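Local coordinates for capsid protein (Bocavirus gorilla/GBoV1/2009, PDB 7LNK) that forms the T=1 icosahedral capsid of a bocavirus, a parvovirus, sixty copies of the chain assembling into the protein shell, at residues 100-104 / 200-204; 166-172 / 296-300. All coordinates share one frame; numbering follows the deposited sequence.

Overall arrangement
Both interactions tie together parts of the chain far apart in sequence, and their segments alternate: 100-104, 166-172, 200-204, 296-300. Interaction 1 lies in the jelly-roll core typical of parvovirus capsid proteins, where strand 86-108 meets strand 199-201 and the residues that follow it. Interaction 2 lies outside that core, joining helix 165-168 and the turn after it to the loop between strands 287-291 and 306-308. Their centres are 47 Å apart, their nearest atoms about 34 Å. One is buried between subunits, the other at the surface, yet both reach the same neighbouring subunit. Interaction 1 is part of a subunit interface, whereas interaction 2 mainly joins loops of one chain, with L170 packing on the neighbour.

Interaction 1 (100-104 / 200-204); sequences NLQIK and VLRTG
The peptide group after L101 meets T203 with one of its sides: CA, CB and CG2 of T203 all lie on that side of the peptide plane, gathered near the carbonyl oxygen. T203 CB is 3.3 Å from L101 O, and T203 CA approaches the same oxygen at 3.4 Å in a bent CA-H...O contact, 122° at the hydrogen. No conventional hydrogen bond joins the two segments. The oxygen does have a weak hydrogen bond, from R202 NH2 of a neighbouring subunit, while R202 of this chain reaches V4 O and, weakly, L101 O of a different neighbour, so the link repeats from copy to copy.

The remaining contact is apolar. With CG set beside its own backbone N (chi1 -63°), L101 extends CD1 to L201, 3.8 Å from L201 CD1 and 4.0 Å from L201 CB; the two leucine side chains run at a slant to each other. The methyl group of T203, CG2, stands 4.1 Å from Q102 CA and 4.0 Å from I103 N, and I103 CD1 approaches it at 4.2 Å. One methyl thus rests against backbone and side chain together, and T203 sits against L101, Q102 and I103.

The chain turns a corner at N100, whose ND2 is hydrogen-bonded to Q442 OE1. From there Q102 and K104 pair through their backbones with T440 and Y438 of strand 437-453, while L201 pairs with V123 of strand 123-128. L101 touches C439 on the first of these strands and V123 on the second. The contact therefore bridges the two facing sheets of the jelly roll where strands 86-108 and 199-201 come together, buried against two other copies of the protein.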
ATOM      1  N   ASN A 100      88.862  28.528  -1.945  1.00 18.04           N
ATOM      2  CA  ASN A 100      89.449  29.869  -1.949  1.00 18.04           C
ATOM      3  C   ASN A 100      90.736  29.905  -2.755  1.00 18.04           C
ATOM      4  O   ASN A 100      91.770  30.377  -2.288  1.00 18.04           O
ATOM      5  CB  ASN A 100      89.676  30.387  -0.534  1.00 17.83           C
ATOM      6  CG  ASN A 100      88.395  30.774   0.141  1.00 17.83           C
ATOM      7  OD1 ASN A 100      87.408  31.066  -0.520  1.00 17.83           O
ATOM      8  ND2 ASN A 100      88.400  30.786   1.462  1.00 17.83           N
ATOM      9  N   LEU A 101      90.663  29.412  -3.982  1.00 19.23           N
ATOM     10  CA  LEU A 101      91.848  29.268  -4.805  1.00 19.23           C
ATOM     11  C   LEU A 101      92.209  30.591  -5.449  1.00 19.23           C
ATOM     12  O   LEU A 101      91.338  31.378  -5.826  1.00 19.23           O
ATOM     13  CB  LEU A 101      91.611  28.216  -5.877  1.00 18.44           C
ATOM     14  CG  LEU A 101      91.353  26.832  -5.304  1.00 18.44           C
ATOM     15  CD1 LEU A 101      90.988  25.877  -6.405  1.00 18.44           C
ATOM     16  CD2 LEU A 101      92.569  26.355  -4.561  1.00 18.44           C
ATOM     17  N   GLN A 102      93.504  30.843  -5.567  1.00 19.90           N
ATOM     18  CA  GLN A 102      94.005  32.035  -6.227  1.00 19.90           C
ATOM     19  C   GLN A 102      95.142  31.619  -7.133  1.00 19.90           C
ATOM     20  O   GLN A 102      96.158  31.119  -6.652  1.00 19.90           O
ATOM     21  CB  GLN A 102      94.500  33.049  -5.209  1.00 20.29           C
ATOM     22  CG  GLN A 102      93.435  33.543  -4.303  1.00 20.29           C
ATOM     23  CD  GLN A 102      93.989  34.438  -3.251  1.00 20.29           C
ATOM     24  OE1 GLN A 102      95.170  34.390  -2.944  1.00 20.29           O
ATOM     25  NE2 GLN A 102      93.138  35.229  -2.655  1.00 20.29           N
ATOM     26  N   ILE A 103      94.990  31.845  -8.428  1.00 20.33           N
ATOM     27  CA  ILE A 103      96.063  31.603  -9.377  1.00 20.33           C
ATOM     28  C   ILE A 103      96.624  32.951  -9.792  1.00 20.33           C
ATOM     29  O   ILE A 103      95.931  33.752 -10.426  1.00 20.33           O
ATOM     30  CB  ILE A 103      95.590  30.794 -10.589  1.00 20.04           C
ATOM     31  CG1 ILE A 103      95.156  29.397 -10.158  1.00 20.04           C
ATOM     32  CG2 ILE A 103      96.714  30.664 -11.567  1.00 20.04           C
ATOM     33  CD1 ILE A 103      93.674  29.230  -9.982  1.00 20.04           C
ATOM     34  N   LYS A 104      97.869  33.209  -9.418  1.00 21.62           N
ATOM     35  CA  LYS A 104      98.570  34.426  -9.781  1.00 21.62           C
ATOM     36  C   LYS A 104      99.533  34.134 -10.918  1.00 21.62           C
ATOM     37  O   LYS A 104     100.130  33.059 -10.983  1.00 21.62           O
ATOM     38  CB  LYS A 104      99.370  34.993  -8.612  1.00 21.91           C
ATOM     39  CG  LYS A 104      98.599  35.331  -7.371  1.00 21.91           C
ATOM     40  CD  LYS A 104      97.732  36.525  -7.569  1.00 21.91           C
ATOM     41  CE  LYS A 104      97.091  36.908  -6.271  1.00 21.91           C
ATOM     42  NZ  LYS A 104      96.111  35.890  -5.852  1.00 21.91           N
ATOM     43  N   VAL A 200      89.260  20.350 -12.989  1.00 18.04           N
ATOM     44  CA  VAL A 200      89.962  21.601 -13.226  1.00 18.04           C
ATOM     45  C   VAL A 200      89.114  22.699 -12.618  1.00 18.04           C
ATOM     46  O   VAL A 200      87.925  22.812 -12.932  1.00 18.04           O
ATOM     47  CB  VAL A 200      90.199  21.856 -14.718  1.00 17.71           C
ATOM     48  CG1 VAL A 200      90.883  23.187 -14.913  1.00 17.71           C
ATOM     49  CG2 VAL A 200      91.008  20.742 -15.310  1.00 17.71           C
ATOM     50  N   LEU A 201      89.710  23.495 -11.743  1.00 18.51           N
ATOM     51  CA  LEU A 201      88.980  24.519 -11.023  1.00 18.51           C
ATOM     52  C   LEU A 201      89.568  25.887 -11.316  1.00 18.51           C
ATOM     53  O   LEU A 201      90.775  26.034 -11.498  1.00 18.51           O
ATOM     54  CB  LEU A 201      89.018  24.286  -9.515  1.00 18.31           C
ATOM     55  CG  LEU A 201      88.423  23.009  -8.938  1.00 18.31           C
ATOM     56  CD1 LEU A 201      88.641  23.012  -7.453  1.00 18.31           C
ATOM     57  CD2 LEU A 201      86.965  22.859  -9.271  1.00 18.31           C
ATOM     58  N   ARG A 202      88.699  26.889 -11.347  1.00 19.27           N
ATOM     59  CA  ARG A 202      89.116  28.277 -11.330  1.00 19.27           C
ATOM     60  C   ARG A 202      88.881  28.856  -9.938  1.00 19.27           C
ATOM     61  O   ARG A 202      88.434  28.166  -9.024  1.00 19.27           O
ATOM     62  CB  ARG A 202      88.391  29.068 -12.415  1.00 19.55           C
ATOM     63  CG  ARG A 202      88.806  28.680 -13.809  1.00 19.55           C
ATOM     64  CD  ARG A 202      88.131  29.523 -14.846  1.00 19.55           C
ATOM     65  NE  ARG A 202      88.558  29.145 -16.184  1.00 19.55           N
ATOM     66  CZ  ARG A 202      88.055  29.654 -17.300  1.00 19.55           C
ATOM     67  NH1 ARG A 202      87.103  30.566 -17.242  1.00 19.55           N
ATOM     68  NH2 ARG A 202      88.514  29.257 -18.472  1.00 19.55           N
ATOM     69  N   THR A 203      89.199  30.141  -9.776  1.00 19.51           N
ATOM     70  CA  THR A 203      89.194  30.741  -8.446  1.00 19.51           C
ATOM     71  C   THR A 203      87.831  30.631  -7.781  1.00 19.51           C
ATOM     72  O   THR A 203      87.742  30.423  -6.567  1.00 19.51           O
ATOM     73  CB  THR A 203      89.620  32.202  -8.524  1.00 20.19           C
ATOM     74  OG1 THR A 203      88.745  32.908  -9.410  1.00 20.19           O
ATOM     75  CG2 THR A 203      91.039  32.311  -9.024  1.00 20.19           C
ATOM     76  N   GLY A 204      86.759  30.754  -8.555  1.00 19.29           N
ATOM     77  CA  GLY A 204      85.438  30.722  -7.968  1.00 19.29           C
ATOM     78  C   GLY A 204      84.936  29.335  -7.649  1.00 19.29           C
ATOM     79  O   GLY A 204      83.805  29.191  -7.184  1.00 19.29           O
TER

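Interaction 2 (166-172 / 296-300); sequences ELADLDG and VYINT
E166, in the short helix 165-168, directs CB at segment 296-300. CG, set anti to the backbone N (chi1 -175°), passes I298 CG1 at 4.2 Å; the bend at chi2 (66°) then turns CD toward T300, 3.8 Å from T300 OG1, the two side chains coming from opposite directions. At the tip, OE1 faces T300 CG2 at 3.9 Å. The other oxygen, OE2, accepts a hydrogen bond from N299 N at 3.2 Å, fairly straight (159° at the hydrogen); the donor comes to the anti side of the carboxylate and is tilted out of its plane.

Next to E166 in the chain, L167 CG packs on V296 CG2 at 3.9 Å. Farther along, the chain turns back at L170, which has positive phi, and brings D171 and G172 to Y297. G172 CA lies over one face of the tyrosine ring, 3.8 Å from its centroid, in a CH-pi contact, while the D171 carboxylate stands at the ring edge, nearly perpendicular to it. E181 of helix 179-186 accepts hydrogen bonds from Y297 N and, weakly, from D171 N, and so spans both segments. The contact joins two surface loops outside the jelly-roll core, one between strands 153-160 and 199-201, the other in the long GH insertion of parvovirus capsid proteins, between strands 207-223 and 415-420.

Acidic groups dominate the centre: the carboxylates of E166, D169 and D171 crowd together, with E181 near D169 and the N299 side chain beside them. Acids gathered like this would probably raise one another's proton affinity, so that one or more may be protonated.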
ATOM      1  N   GLU A 166     119.303  -1.138  -9.755  1.00 30.84           N
ATOM      2  CA  GLU A 166     120.417  -2.051  -9.992  1.00 30.84           C
ATOM      3  C   GLU A 166     119.966  -3.271 -10.784  1.00 30.84           C
ATOM      4  O   GLU A 166     120.772  -3.919 -11.462  1.00 30.84           O
ATOM      5  CB  GLU A 166     121.052  -2.469  -8.667  1.00 32.31           C
ATOM      6  CG  GLU A 166     122.293  -3.333  -8.818  1.00 32.31           C
ATOM      7  CD  GLU A 166     123.458  -2.596  -9.456  1.00 32.31           C
ATOM      8  OE1 GLU A 166     123.432  -1.352  -9.513  1.00 32.31           O
ATOM      9  OE2 GLU A 166     124.401  -3.260  -9.926  1.00 32.31           O
ATOM     10  N   LEU A 167     118.677  -3.590 -10.719  1.00 29.98           N
ATOM     11  CA  LEU A 167     118.122  -4.641 -11.559  1.00 29.98           C
ATOM     12  C   LEU A 167     117.917  -4.166 -12.989  1.00 29.98           C
ATOM     13  O   LEU A 167     117.916  -4.973 -13.920  1.00 29.98           O
ATOM     14  CB  LEU A 167     116.804  -5.127 -10.968  1.00 29.28           C
ATOM     15  CG  LEU A 167     116.798  -6.302  -9.998  1.00 29.28           C
ATOM     16  CD1 LEU A 167     117.615  -6.047  -8.764  1.00 29.28           C
ATOM     17  CD2 LEU A 167     115.363  -6.542  -9.610  1.00 29.28           C
ATOM     18  N   ALA A 168     117.661  -2.879 -13.176  1.00 30.54           N
ATOM     19  CA  ALA A 168     117.403  -2.313 -14.494  1.00 30.54           C
ATOM     20  C   ALA A 168     118.608  -1.612 -15.109  1.00 30.54           C
ATOM     21  O   ALA A 168     118.493  -1.037 -16.188  1.00 30.54           O
ATOM     22  CB  ALA A 168     116.231  -1.343 -14.431  1.00 29.54           C
ATOM     23  N   ASP A 169     119.753  -1.592 -14.439  1.00 31.32           N
ATOM     24  CA  ASP A 169     120.750  -0.606 -14.838  1.00 31.32           C
ATOM     25  C   ASP A 169     121.602  -1.027 -16.029  1.00 31.32           C
ATOM     26  O   ASP A 169     122.432  -0.227 -16.469  1.00 31.32           O
ATOM     27  CB  ASP A 169     121.652  -0.243 -13.656  1.00 32.37           C
ATOM     28  CG  ASP A 169     122.379  -1.426 -13.086  1.00 32.37           C
ATOM     29  OD1 ASP A 169     122.103  -2.569 -13.500  1.00 32.37           O
ATOM     30  OD2 ASP A 169     123.251  -1.207 -12.224  1.00 32.37           O
ATOM     31  N   LEU A 170     121.414  -2.230 -16.570  1.00 32.38           N
ATOM     32  CA  LEU A 170     122.123  -2.662 -17.776  1.00 32.38           C
ATOM     33  C   LEU A 170     123.631  -2.535 -17.622  1.00 32.38           C
ATOM     34  O   LEU A 170     124.329  -1.975 -18.468  1.00 32.38           O
ATOM     35  CB  LEU A 170     121.628  -1.904 -19.007  1.00 31.27           C
ATOM     36  CG  LEU A 170     120.304  -2.325 -19.656  1.00 31.27           C
ATOM     37  CD1 LEU A 170     119.219  -2.780 -18.708  1.00 31.27           C
ATOM     38  CD2 LEU A 170     119.820  -1.272 -20.636  1.00 31.27           C
ATOM     39  N   ASP A 171     124.135  -3.087 -16.531  1.00 33.85           N
ATOM     40  CA  ASP A 171     125.558  -3.138 -16.269  1.00 33.85           C
ATOM     41  C   ASP A 171     126.031  -4.580 -16.363  1.00 33.85           C
ATOM     42  O   ASP A 171     125.265  -5.521 -16.150  1.00 33.85           O
ATOM     43  CB  ASP A 171     125.887  -2.535 -14.899  1.00 33.49           C
ATOM     44  CG  ASP A 171     125.165  -3.226 -13.761  1.00 33.49           C
ATOM     45  OD1 ASP A 171     124.321  -4.103 -14.013  1.00 33.49           O
ATOM     46  OD2 ASP A 171     125.440  -2.876 -12.597  1.00 33.49           O
ATOM     47  N   GLY A 172     127.287  -4.750 -16.749  1.00 36.04           N
ATOM     48  CA  GLY A 172     127.850  -6.080 -16.814  1.00 36.04           C
ATOM     49  C   GLY A 172     128.877  -6.237 -17.911  1.00 36.04           C
ATOM     50  O   GLY A 172     129.261  -5.259 -18.556  1.00 36.04           O
ATOM     51  N   VAL A 296     120.089 -11.289 -13.176  1.00 31.40           N
ATOM     52  CA  VAL A 296     120.478  -9.896 -13.052  1.00 31.40           C
ATOM     53  C   VAL A 296     121.976  -9.827 -12.782  1.00 31.40           C
ATOM     54  O   VAL A 296     122.593 -10.798 -12.331  1.00 31.40           O
ATOM     55  CB  VAL A 296     119.668  -9.224 -11.927  1.00 31.61           C
ATOM     56  CG1 VAL A 296     120.036  -9.818 -10.586  1.00 31.61           C
ATOM     57  CG2 VAL A 296     119.866  -7.731 -11.921  1.00 31.61           C
ATOM     58  N   TYR A 297     122.577  -8.682 -13.080  1.00 32.39           N
ATOM     59  CA  TYR A 297     123.972  -8.438 -12.754  1.00 32.39           C
ATOM     60  C   TYR A 297     124.042  -7.390 -11.654  1.00 32.39           C
ATOM     61  O   TYR A 297     123.506  -6.288 -11.807  1.00 32.39           O
ATOM     62  CB  TYR A 297     124.760  -7.978 -13.976  1.00 33.41           C
ATOM     63  CG  TYR A 297     126.197  -7.682 -13.648  1.00 33.41           C
ATOM     64  CD1 TYR A 297     127.114  -8.706 -13.504  1.00 33.41           C
ATOM     65  CD2 TYR A 297     126.630  -6.385 -13.452  1.00 33.41           C
ATOM     66  CE1 TYR A 297     128.423  -8.446 -13.193  1.00 33.41           C
ATOM     67  CE2 TYR A 297     127.936  -6.116 -13.139  1.00 33.41           C
ATOM     68  CZ  TYR A 297     128.829  -7.149 -13.011  1.00 33.41           C
ATOM     69  OH  TYR A 297     130.140  -6.884 -12.698  1.00 33.41           O
ATOM     70  N   ILE A 298     124.702  -7.727 -10.555  1.00 32.68           N
ATOM     71  CA  ILE A 298     124.832  -6.838  -9.411  1.00 32.68           C
ATOM     72  C   ILE A 298     126.310  -6.580  -9.179  1.00 32.68           C
ATOM     73  O   ILE A 298     127.060  -7.490  -8.807  1.00 32.68           O
ATOM     74  CB  ILE A 298     124.169  -7.426  -8.160  1.00 32.12           C
ATOM     75  CG1 ILE A 298     122.660  -7.493  -8.360  1.00 32.12           C
ATOM     76  CG2 ILE A 298     124.516  -6.606  -6.943  1.00 32.12           C
ATOM     77  CD1 ILE A 298     121.961  -8.253  -7.303  1.00 32.12           C
ATOM     78  N   ASN A 299     126.734  -5.343  -9.412  1.00 33.34           N
ATOM     79  CA  ASN A 299     128.091  -4.908  -9.122  1.00 33.34           C
ATOM     80  C   ASN A 299     128.217  -4.199  -7.779  1.00 33.34           C
ATOM     81  O   ASN A 299     129.300  -3.712  -7.448  1.00 33.34           O
ATOM     82  CB  ASN A 299     128.617  -4.035 -10.265  1.00 33.80           C
ATOM     83  CG  ASN A 299     127.768  -2.813 -10.519  1.00 33.80           C
ATOM     84  OD1 ASN A 299     127.186  -2.239  -9.609  1.00 33.80           O
ATOM     85  ND2 ASN A 299     127.699  -2.405 -11.776  1.00 33.80           N
ATOM     86  N   THR A 300     127.141  -4.122  -7.003  1.00 33.00           N
ATOM     87  CA  THR A 300     127.135  -3.411  -5.733  1.00 33.00           C
ATOM     88  C   THR A 300     126.944  -4.399  -4.590  1.00 33.00           C
ATOM     89  O   THR A 300     126.887  -5.615  -4.788  1.00 33.00           O
ATOM     90  CB  THR A 300     126.037  -2.341  -5.699  1.00 32.90           C
ATOM     91  OG1 THR A 300     124.761  -2.956  -5.901  1.00 32.90           O
ATOM     92  CG2 THR A 300     126.265  -1.317  -6.780  1.00 32.90           C
TER